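Local coordinates for protein prephenate dehydratase:Amino acid-binding ACT (PDB 6VH5) that probably converts prephenate to phenylpyruvate, a step of phenylalanine biosynthesis, and binds phenylalanine at its ACT domain, at residues F60-E64 and L89-M95; V111-V115 and V157-R163; W205-P209 and H268-R272. All coordinates share one frame; numbering follows the deposited sequence.

Interaction 1. Residues F60-E64 and L89-M95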
loop_
_atom_site.group_PDB
_atom_site.type_symbol
_atom_site.label_atom_id
_atom_site.label_comp_id
_atom_site.label_asym_id
_atom_site.label_seq_id
_atom_site.Cartn_x
_atom_site.Cartn_y
_atom_site.Cartn_z
ATOM N N PHE A 60 -0.510 -16.229 1.393
ATOM C CA PHE A 60 -0.361 -16.784 0.049
ATOM C C PHE A 60 0.197 -18.196 0.118
ATOM O O PHE A 60 -0.346 -19.123 -0.496
ATOM C CB PHE A 60 0.555 -15.899 -0.806
ATOM C CG PHE A 60 -0.142 -14.730 -1.453
ATOM C CD1 PHE A 60 -0.715 -13.728 -0.678
ATOM C CD2 PHE A 60 -0.192 -14.613 -2.837
ATOM C CE1 PHE A 60 -1.344 -12.634 -1.271
ATOM C CE2 PHE A 60 -0.813 -13.528 -3.435
ATOM C CZ PHE A 60 -1.390 -12.535 -2.653
ATOM N N ASN A 61 1.274 -18.374 0.886
ATOM C CA ASN A 61 1.957 -19.657 0.955
ATOM C C ASN A 61 1.040 -20.756 1.475
ATOM O O ASN A 61 1.182 -21.919 1.083
ATOM C CB ASN A 61 3.202 -19.520 1.827
ATOM C CG ASN A 61 4.049 -20.771 1.823
ATOM O OD1 ASN A 61 4.672 -21.098 0.815
ATOM N ND2 ASN A 61 4.090 -21.470 2.954
ATOM N N ALA A 62 0.105 -20.407 2.363
ATOM C CA ALA A 62 -0.868 -21.375 2.864
ATOM C C ALA A 62 -1.669 -22.007 1.734
ATOM O O ALA A 62 -2.079 -23.171 1.835
ATOM C CB ALA A 62 -1.815 -20.689 3.852
ATOM N N VAL A 63 -1.934 -21.234 0.676
ATOM C CA VAL A 63 -2.661 -21.720 -0.486
ATOM C C VAL A 63 -1.734 -22.505 -1.401
ATOM O O VAL A 63 -2.131 -23.521 -1.987
ATOM C CB VAL A 63 -3.304 -20.522 -1.211
ATOM C CG1 VAL A 63 -3.893 -20.934 -2.564
ATOM C CG2 VAL A 63 -4.364 -19.885 -0.324
ATOM N N GLU A 64 -0.479 -22.055 -1.509
ATOM C CA GLU A 64 0.491 -22.721 -2.367
ATOM C C GLU A 64 0.804 -24.126 -1.867
ATOM O O GLU A 64 0.924 -25.058 -2.669
ATOM C CB GLU A 64 1.768 -21.885 -2.445
ATOM C CG GLU A 64 2.837 -22.503 -3.331
ATOM C CD GLU A 64 2.443 -22.496 -4.789
ATOM O OE1 GLU A 64 1.862 -21.480 -5.237
ATOM O OE2 GLU A 64 2.707 -23.503 -5.482
ATOM N N LEU A 89 2.486 -9.464 -5.951
ATOM C CA LEU A 89 2.454 -10.837 -5.445
ATOM C C LEU A 89 1.706 -11.777 -6.383
ATOM O O LEU A 89 2.164 -12.896 -6.642
ATOM C CB LEU A 89 1.788 -10.874 -4.070
ATOM C CG LEU A 89 2.418 -10.077 -2.935
ATOM C CD1 LEU A 89 1.424 -9.942 -1.788
ATOM C CD2 LEU A 89 3.696 -10.738 -2.466
ATOM N N LEU A 90 0.557 -11.344 -6.889
ATOM C CA LEU A 90 -0.308 -12.222 -7.663
ATOM C C LEU A 90 0.320 -12.634 -8.999
ATOM O O LEU A 90 0.199 -13.806 -9.380
ATOM C CB LEU A 90 -1.664 -11.555 -7.872
ATOM C CG LEU A 90 -2.741 -12.462 -8.461
ATOM C CD1 LEU A 90 -2.874 -13.758 -7.671
ATOM C CD2 LEU A 90 -4.060 -11.725 -8.513
ATOM N N PRO A 91 0.966 -11.730 -9.756
ATOM C CA PRO A 91 1.659 -12.189 -10.976
ATOM C C PRO A 91 2.779 -13.185 -10.715
ATOM O O PRO A 91 3.036 -14.035 -11.575
ATOM C CB PRO A 91 2.197 -10.884 -11.579
ATOM C CG PRO A 91 1.221 -9.858 -11.143
ATOM C CD PRO A 91 0.919 -10.255 -9.705
ATOM N N LEU A 92 3.454 -13.125 -9.560
ATOM C CA LEU A 92 4.521 -14.089 -9.298
ATOM C C LEU A 92 3.994 -15.397 -8.745
ATOM O O LEU A 92 4.623 -16.443 -8.938
ATOM C CB LEU A 92 5.553 -13.521 -8.322
ATOM C CG LEU A 92 6.338 -12.297 -8.784
ATOM C CD1 LEU A 92 7.366 -11.895 -7.738
ATOM C CD2 LEU A 92 7.016 -12.618 -10.107
ATOM N N ALA A 93 2.849 -15.364 -8.082
ATOM C CA ALA A 93 2.232 -16.609 -7.686
ATOM C C ALA A 93 1.517 -17.186 -8.897
ATOM O O ALA A 93 1.278 -16.500 -9.892
ATOM C CB ALA A 93 1.258 -16.388 -6.530
ATOM N N ASP A 94 1.207 -18.465 -8.832
ATOM C CA ASP A 94 0.346 -19.051 -9.851
ATOM C C ASP A 94 -1.065 -19.192 -9.299
ATOM O O ASP A 94 -1.584 -20.286 -9.079
ATOM C CB ASP A 94 0.894 -20.377 -10.351
ATOM C CG ASP A 94 0.004 -20.982 -11.410
ATOM O OD1 ASP A 94 -0.126 -20.368 -12.495
ATOM O OD2 ASP A 94 -0.600 -22.040 -11.141
ATOM N N MET A 95 -1.656 -18.044 -9.000
ATOM C CA MET A 95 -2.927 -18.011 -8.305
ATOM C C MET A 95 -3.901 -17.129 -9.058
ATOM O O MET A 95 -3.527 -16.355 -9.947
ATOM C CB MET A 95 -2.777 -17.558 -6.858
ATOM C CG MET A 95 -2.169 -18.652 -6.016
ATOM S SD MET A 95 -2.133 -18.252 -4.284
ATOM C CE MET A 95 -0.366 -18.242 -3.984
#
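Phe-60 of helix 56-64 drives its ring against the end of helix 86-92 and the turn that follows, where Leu-89 and Met-95 receive it. The packing is dense around this ring. Leu-89 lays its CD1 over it in an off-centre CH-pi contact, 4.3 Å from the ring centroid, while Leu-89 CB comes within 3.8 Å of Phe-60 CE2. Ala-93 CB lies at the ring edge, near its plane, 4.3 Å from Phe-60 CD2. Met-95 makes an oblique Met-aromatic contact; its chain bends at the last torsion (chi3 -117°), which swings CE to 3.8 Å from Phe-60 CD2. The sulfur itself lies against the next turn, SD to Val-63 CG1 at 3.6 Å.

Toward solvent the contact is looser. Glu-64 only brushes Met-95, OE1 to CE at 4.1 Å, and its other carboxylate oxygen is taken by a salt bridge to Lys-201.

Helix 56-64 rests on the sheet: Phe-60 touches Ile-73 and Val-63 touches Ala-71 of strand 70-77, and Val-63 also reaches Ser-28 of strand 26-30. On the side of helix 86-92, Pro-91 O accepts a hydrogen bond from Arg-289 of strand 286-295.

Interaction 2. Residues V111-V115 and V157-R163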
loop_
_atom_site.group_PDB
_atom_site.type_symbol
_atom_site.label_atom_id
_atom_site.label_comp_id
_atom_site.label_asym_id
_atom_site.label_seq_id
_atom_site.Cartn_x
_atom_site.Cartn_y
_atom_site.Cartn_z
ATOM N N VAL A 111 -14.594 -3.429 26.583
ATOM C CA VAL A 111 -14.021 -3.478 27.922
ATOM C C VAL A 111 -14.342 -4.830 28.548
ATOM O O VAL A 111 -15.109 -5.628 28.006
ATOM C CB VAL A 111 -14.546 -2.336 28.819
ATOM C CG1 VAL A 111 -14.077 -0.979 28.295
ATOM C CG2 VAL A 111 -16.068 -2.389 28.900
ATOM N N LEU A 112 -13.750 -5.077 29.710
ATOM C CA LEU A 112 -14.050 -6.307 30.418
ATOM C C LEU A 112 -15.514 -6.306 30.859
ATOM O O LEU A 112 -16.114 -5.241 31.038
ATOM C CB LEU A 112 -13.134 -6.472 31.625
ATOM C CG LEU A 112 -11.645 -6.649 31.333
ATOM C CD1 LEU A 112 -10.844 -6.389 32.610
ATOM C CD2 LEU A 112 -11.361 -8.046 30.781
ATOM N N PRO A 113 -16.119 -7.485 31.008
ATOM C CA PRO A 113 -17.556 -7.548 31.322
ATOM C C PRO A 113 -17.900 -6.800 32.606
ATOM O O PRO A 113 -17.234 -6.950 33.635
ATOM C CB PRO A 113 -17.819 -9.053 31.452
ATOM C CG PRO A 113 -16.747 -9.696 30.598
ATOM C CD PRO A 113 -15.538 -8.821 30.770
ATOM N N GLY A 114 -18.952 -5.988 32.536
ATOM C CA GLY A 114 -19.416 -5.227 33.679
ATOM C C GLY A 114 -18.620 -3.982 34.012
ATOM O O GLY A 114 -18.987 -3.271 34.953
ATOM N N VAL A 115 -17.552 -3.690 33.275
ATOM C CA VAL A 115 -16.759 -2.496 33.529
ATOM C C VAL A 115 -17.546 -1.262 33.104
ATOM O O VAL A 115 -18.193 -1.247 32.047
ATOM C CB VAL A 115 -15.415 -2.599 32.786
ATOM C CG1 VAL A 115 -14.741 -1.247 32.650
ATOM C CG2 VAL A 115 -14.500 -3.576 33.505
ATOM N N VAL A 157 -6.621 -7.169 26.393
ATOM C CA VAL A 157 -7.526 -6.714 27.441
ATOM C C VAL A 157 -8.132 -7.898 28.186
ATOM O O VAL A 157 -8.271 -7.869 29.413
ATOM C CB VAL A 157 -8.603 -5.790 26.833
ATOM C CG1 VAL A 157 -9.794 -5.629 27.768
ATOM C CG2 VAL A 157 -8.004 -4.424 26.530
ATOM N N ALA A 158 -8.493 -8.957 27.466
ATOM C CA ALA A 158 -9.081 -10.124 28.117
ATOM C C ALA A 158 -8.058 -10.883 28.945
ATOM O O ALA A 158 -8.416 -11.500 29.957
ATOM C CB ALA A 158 -9.689 -11.062 27.071
ATOM N N ASP A 159 -6.783 -10.826 28.553
ATOM C CA ASP A 159 -5.764 -11.610 29.238
ATOM C C ASP A 159 -5.257 -10.887 30.481
ATOM O O ASP A 159 -5.092 -11.508 31.535
ATOM C CB ASP A 159 -4.610 -11.927 28.280
ATOM C CG ASP A 159 -5.045 -12.808 27.102
ATOM O OD1 ASP A 159 -4.357 -12.808 26.052
ATOM O OD2 ASP A 159 -6.095 -13.482 27.210
ATOM N N VAL A 160 -5.042 -9.572 30.389
ATOM C CA VAL A 160 -4.477 -8.833 31.514
ATOM C C VAL A 160 -5.508 -8.648 32.623
ATOM O O VAL A 160 -5.148 -8.571 33.804
ATOM C CB VAL A 160 -3.913 -7.489 31.016
ATOM C CG1 VAL A 160 -3.446 -6.622 32.178
ATOM C CG2 VAL A 160 -2.775 -7.741 30.027
ATOM N N LYS A 161 -6.795 -8.599 32.275
ATOM C CA LYS A 161 -7.880 -8.494 33.254
ATOM C C LYS A 161 -7.740 -7.244 34.120
ATOM O O LYS A 161 -8.162 -7.215 35.280
ATOM C CB LYS A 161 -7.945 -9.756 34.123
ATOM C CG LYS A 161 -8.087 -11.025 33.297
ATOM C CD LYS A 161 -7.992 -12.279 34.130
ATOM C CE LYS A 161 -8.181 -13.508 33.253
ATOM N NZ LYS A 161 -6.956 -13.827 32.462
ATOM N N ASP A 162 -7.170 -6.196 33.538
ATOM C CA ASP A 162 -7.087 -4.882 34.158
ATOM C C ASP A 162 -8.305 -4.101 33.677
ATOM O O ASP A 162 -8.451 -3.843 32.478
ATOM C CB ASP A 162 -5.770 -4.216 33.764
ATOM C CG ASP A 162 -5.631 -2.795 34.263
ATOM O OD1 ASP A 162 -6.594 -2.206 34.805
ATOM O OD2 ASP A 162 -4.529 -2.242 34.070
ATOM N N ARG A 163 -9.194 -3.763 34.613
ATOM C CA ARG A 163 -10.458 -3.107 34.292
ATOM C C ARG A 163 -10.278 -1.710 33.704
ATOM O O ARG A 163 -11.198 -1.198 33.054
ATOM C CB ARG A 163 -11.333 -3.051 35.549
ATOM C CG ARG A 163 -11.831 -4.414 36.005
ATOM C CD ARG A 163 -12.571 -4.334 37.333
ATOM N NE ARG A 163 -13.832 -3.593 37.276
ATOM C CZ ARG A 163 -15.033 -4.137 37.082
ATOM N NH1 ARG A 163 -15.168 -5.446 36.893
ATOM N NH2 ARG A 163 -16.109 -3.359 37.077
#
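Leu-112 wedges its forked end between the last turn of helix 150-160 and the loop that leaves it. The contact thus joins the loop after strand 108-111 to the end of that helix, just before strand 165-169, where Val-157 packs on Met-165 and Ala-167. One branch, CD2, presses on the helix backbone at Val-157 O, 3.4 Å away, and CG meets Val-157 CG1 at 4.1 Å. The other branch, CD1, sits against the peptides after the helix, with Asp-162 O at 3.5 Å; there the chain has just left helical geometry at Lys-161, whose phi is positive. Leu-112 is the first residue of a type II turn, with Pro-113 and Gly-114 at its corners, closed by Val-115 N to Leu-112 O (3.1 Å); Gly-114 has the positive phi. That turn brings Val-115 round to face Arg-163.

Arg-163 can be followed outward. Its CB lies 3.8 Å from Val-115 CG2, and CG stays beside the same methyl while also nearing Leu-112 CD1. The chain then bends at chi3 (66°) and folds the guanidinium back over the valine, so that CG2 stands under the centre of one face, 3.7 Å from CZ. NE keeps close to this methyl as well. At the tip, NH1 remains near it, whereas NH2 passes Val-115 CA and comes to 3.6 Å from Gly-114 O without bonding to it. Val-115 CG1, the other branch, touches the arginine's own carbonyl oxygen.

The polar groups bond outside the two segments: NH2 of Arg-163 forms a salt bridge with Glu-119, and Gly-114 N bonds to Asp-180. Between the segments the chemistry is van der Waals, leucine and valine methyls against the Val-157 side chain, backbone and the arginine's stem and flat face, while its charge is answered by an outside acid.

Interaction 3. Residues W205-P209 and H268-R272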
loop_
_atom_site.group_PDB
_atom_site.type_symbol
_atom_site.label_atom_id
_atom_site.label_comp_id
_atom_site.label_asym_id
_atom_site.label_seq_id
_atom_site.Cartn_x
_atom_site.Cartn_y
_atom_site.Cartn_z
ATOM N N TRP A 205 -13.184 -19.897 -13.756
ATOM C CA TRP A 205 -13.853 -18.723 -14.277
ATOM C C TRP A 205 -15.341 -18.810 -13.977
ATOM O O TRP A 205 -15.949 -19.873 -14.129
ATOM C CB TRP A 205 -13.609 -18.608 -15.780
ATOM C CG TRP A 205 -12.228 -18.116 -16.131
ATOM C CD1 TRP A 205 -11.187 -17.901 -15.269
ATOM C CD2 TRP A 205 -11.762 -17.725 -17.432
ATOM N NE1 TRP A 205 -10.097 -17.415 -15.958
ATOM C CE2 TRP A 205 -10.423 -17.301 -17.286
ATOM C CE3 TRP A 205 -12.347 -17.691 -18.705
ATOM C CZ2 TRP A 205 -9.664 -16.846 -18.361
ATOM C CZ3 TRP A 205 -11.589 -17.244 -19.779
ATOM C CH2 TRP A 205 -10.261 -16.828 -19.599
ATOM N N ALA A 206 -15.936 -17.676 -13.612
ATOM C CA ALA A 206 -17.382 -17.612 -13.498
ATOM C C ALA A 206 -17.993 -17.787 -14.879
ATOM O O ALA A 206 -17.373 -17.471 -15.898
ATOM C CB ALA A 206 -17.818 -16.286 -12.878
ATOM N N ALA A 207 -19.204 -18.338 -14.912
ATOM C CA ALA A 207 -19.868 -18.551 -16.190
ATOM C C ALA A 207 -20.252 -17.216 -16.824
ATOM O O ALA A 207 -20.527 -16.232 -16.133
ATOM C CB ALA A 207 -21.108 -19.424 -16.019
ATOM N N ARG A 208 -20.250 -17.192 -18.159
ATOM C CA ARG A 208 -20.586 -15.986 -18.912
ATOM C C ARG A 208 -21.999 -15.519 -18.578
ATOM O O ARG A 208 -22.939 -16.321 -18.624
ATOM C CB ARG A 208 -20.444 -16.251 -20.409
ATOM C CG ARG A 208 -20.837 -15.070 -21.306
ATOM C CD ARG A 208 -20.525 -15.431 -22.739
ATOM N NE ARG A 208 -21.381 -16.485 -23.272
ATOM C CZ ARG A 208 -20.965 -17.735 -23.462
ATOM N NH1 ARG A 208 -19.719 -18.064 -23.157
ATOM N NH2 ARG A 208 -21.783 -18.649 -23.959
ATOM N N PRO A 209 -22.192 -14.238 -18.280
ATOM C CA PRO A 209 -23.528 -13.754 -17.900
ATOM C C PRO A 209 -24.550 -13.825 -19.031
ATOM O O PRO A 209 -24.252 -13.527 -20.193
ATOM C CB PRO A 209 -23.262 -12.298 -17.486
ATOM C CG PRO A 209 -22.059 -11.924 -18.259
ATOM C CD PRO A 209 -21.196 -13.149 -18.265
ATOM N N HIS A 268 -16.995 -10.313 -19.173
ATOM C CA HIS A 268 -16.549 -11.685 -19.311
ATOM C C HIS A 268 -15.810 -11.870 -20.634
ATOM O O HIS A 268 -16.237 -11.321 -21.654
ATOM C CB HIS A 268 -17.745 -12.639 -19.250
ATOM C CG HIS A 268 -17.362 -14.077 -19.115
ATOM N ND1 HIS A 268 -16.829 -14.805 -20.155
ATOM C CD2 HIS A 268 -17.414 -14.915 -18.053
ATOM C CE1 HIS A 268 -16.584 -16.037 -19.744
ATOM N NE2 HIS A 268 -16.934 -16.128 -18.474
ATOM N N PRO A 269 -14.701 -12.617 -20.650
ATOM C CA PRO A 269 -13.895 -12.723 -21.885
ATOM C C PRO A 269 -14.627 -13.322 -23.082
ATOM O O PRO A 269 -14.169 -13.143 -24.220
ATOM C CB PRO A 269 -12.718 -13.615 -21.459
ATOM C CG PRO A 269 -12.623 -13.428 -19.985
ATOM C CD PRO A 269 -14.041 -13.271 -19.506
ATOM N N GLU A 270 -15.717 -14.057 -22.866
ATOM C CA GLU A 270 -16.492 -14.630 -23.956
ATOM C C GLU A 270 -17.562 -13.691 -24.512
ATOM O O GLU A 270 -18.130 -13.985 -25.571
ATOM C CB GLU A 270 -17.112 -15.948 -23.490
ATOM C CG GLU A 270 -16.177 -17.132 -23.731
ATOM C CD GLU A 270 -16.311 -18.230 -22.699
ATOM O OE1 GLU A 270 -17.447 -18.531 -22.277
ATOM O OE2 GLU A 270 -15.263 -18.776 -22.296
ATOM N N GLU A 271 -17.857 -12.578 -23.846
ATOM C CA GLU A 271 -18.746 -11.591 -24.447
ATOM C C GLU A 271 -18.059 -10.958 -25.643
ATOM O O GLU A 271 -16.880 -10.601 -25.577
ATOM C CB GLU A 271 -19.138 -10.504 -23.442
ATOM C CG GLU A 271 -20.198 -10.935 -22.437
ATOM C CD GLU A 271 -20.413 -9.913 -21.329
ATOM O OE1 GLU A 271 -21.087 -8.887 -21.577
ATOM O OE2 GLU A 271 -19.896 -10.139 -20.217
ATOM N N ARG A 272 -18.824 -10.765 -26.721
ATOM C CA ARG A 272 -18.234 -10.267 -27.959
ATOM C C ARG A 272 -17.509 -8.949 -27.733
ATOM O O ARG A 272 -16.381 -8.762 -28.208
ATOM C CB ARG A 272 -19.311 -10.097 -29.023
ATOM C CG ARG A 272 -18.744 -9.774 -30.385
ATOM C CD ARG A 272 -17.629 -10.750 -30.732
ATOM N NE ARG A 272 -17.209 -10.660 -32.128
ATOM C CZ ARG A 272 -16.068 -11.165 -32.594
ATOM N NH1 ARG A 272 -15.234 -11.785 -31.763
ATOM N NH2 ARG A 272 -15.754 -11.043 -33.879
#
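A type I turn leading into helix 272-283 of the ACT domain, His-268 to Glu-271, docks on the linker segment 205-209 through its first residue, His-268. With CG anti to the backbone N (chi1 -169°), the imidazole reaches out alongside the linker. Its NE2 donates to Ala-206 O at 2.9 Å, the oxygen almost exactly in the ring plane although the bond is bent (135°). ND1 accepts from Glu-270 N at 3.0 Å, nearly straight, so both ring nitrogens are engaged and the ring is held against rotation. Arg-208 CA packs over one face, 3.6 Å from the ring centroid, and Pro-269 CD over the other. Pro-209 CD adds contact at His-268 CB.

Farther out, Arg-208 NH1 meets Glu-270 OE1 in a salt bridge modelled so short that its exact length is doubtful. Glu-271, the N-cap residue, turns OE2 back to accept from His-268 N (3.1 Å) and also touches Pro-209 CG.

Trp-205 CZ3 reaches Pro-269 CG at 4.0 Å. Strands of the ACT sheet back the contact: Ala-206 is joined to Val-293 of strand 286-295 by backbone hydrogen bonding, and His-268 packs on that residue and on Ile-215 of strand 215-224.

Along the chain the three contacts follow one another, each closing before the next opens. Interactions 1 and 2 belong to the prephenate dehydratase region but to different lobes: interaction 1 lies by the sheet holding strands 26-30 and 70-77, interaction 2 by the one holding 108-111 and 165-169, their centres about 39 Å apart. Two such lobes are consistent with a periplasmic-binding-protein-like fold. Interaction 3 joins the linker after strand 193-200 to the ACT domain, about 24 Å from interaction 1 and 52 Å from interaction 2, centre to centre. Interactions 1 and 3 both adjoin strand 286-295, through Arg-289 and Val-293, so the dehydratase region and the linker both contact the ACT sheet there.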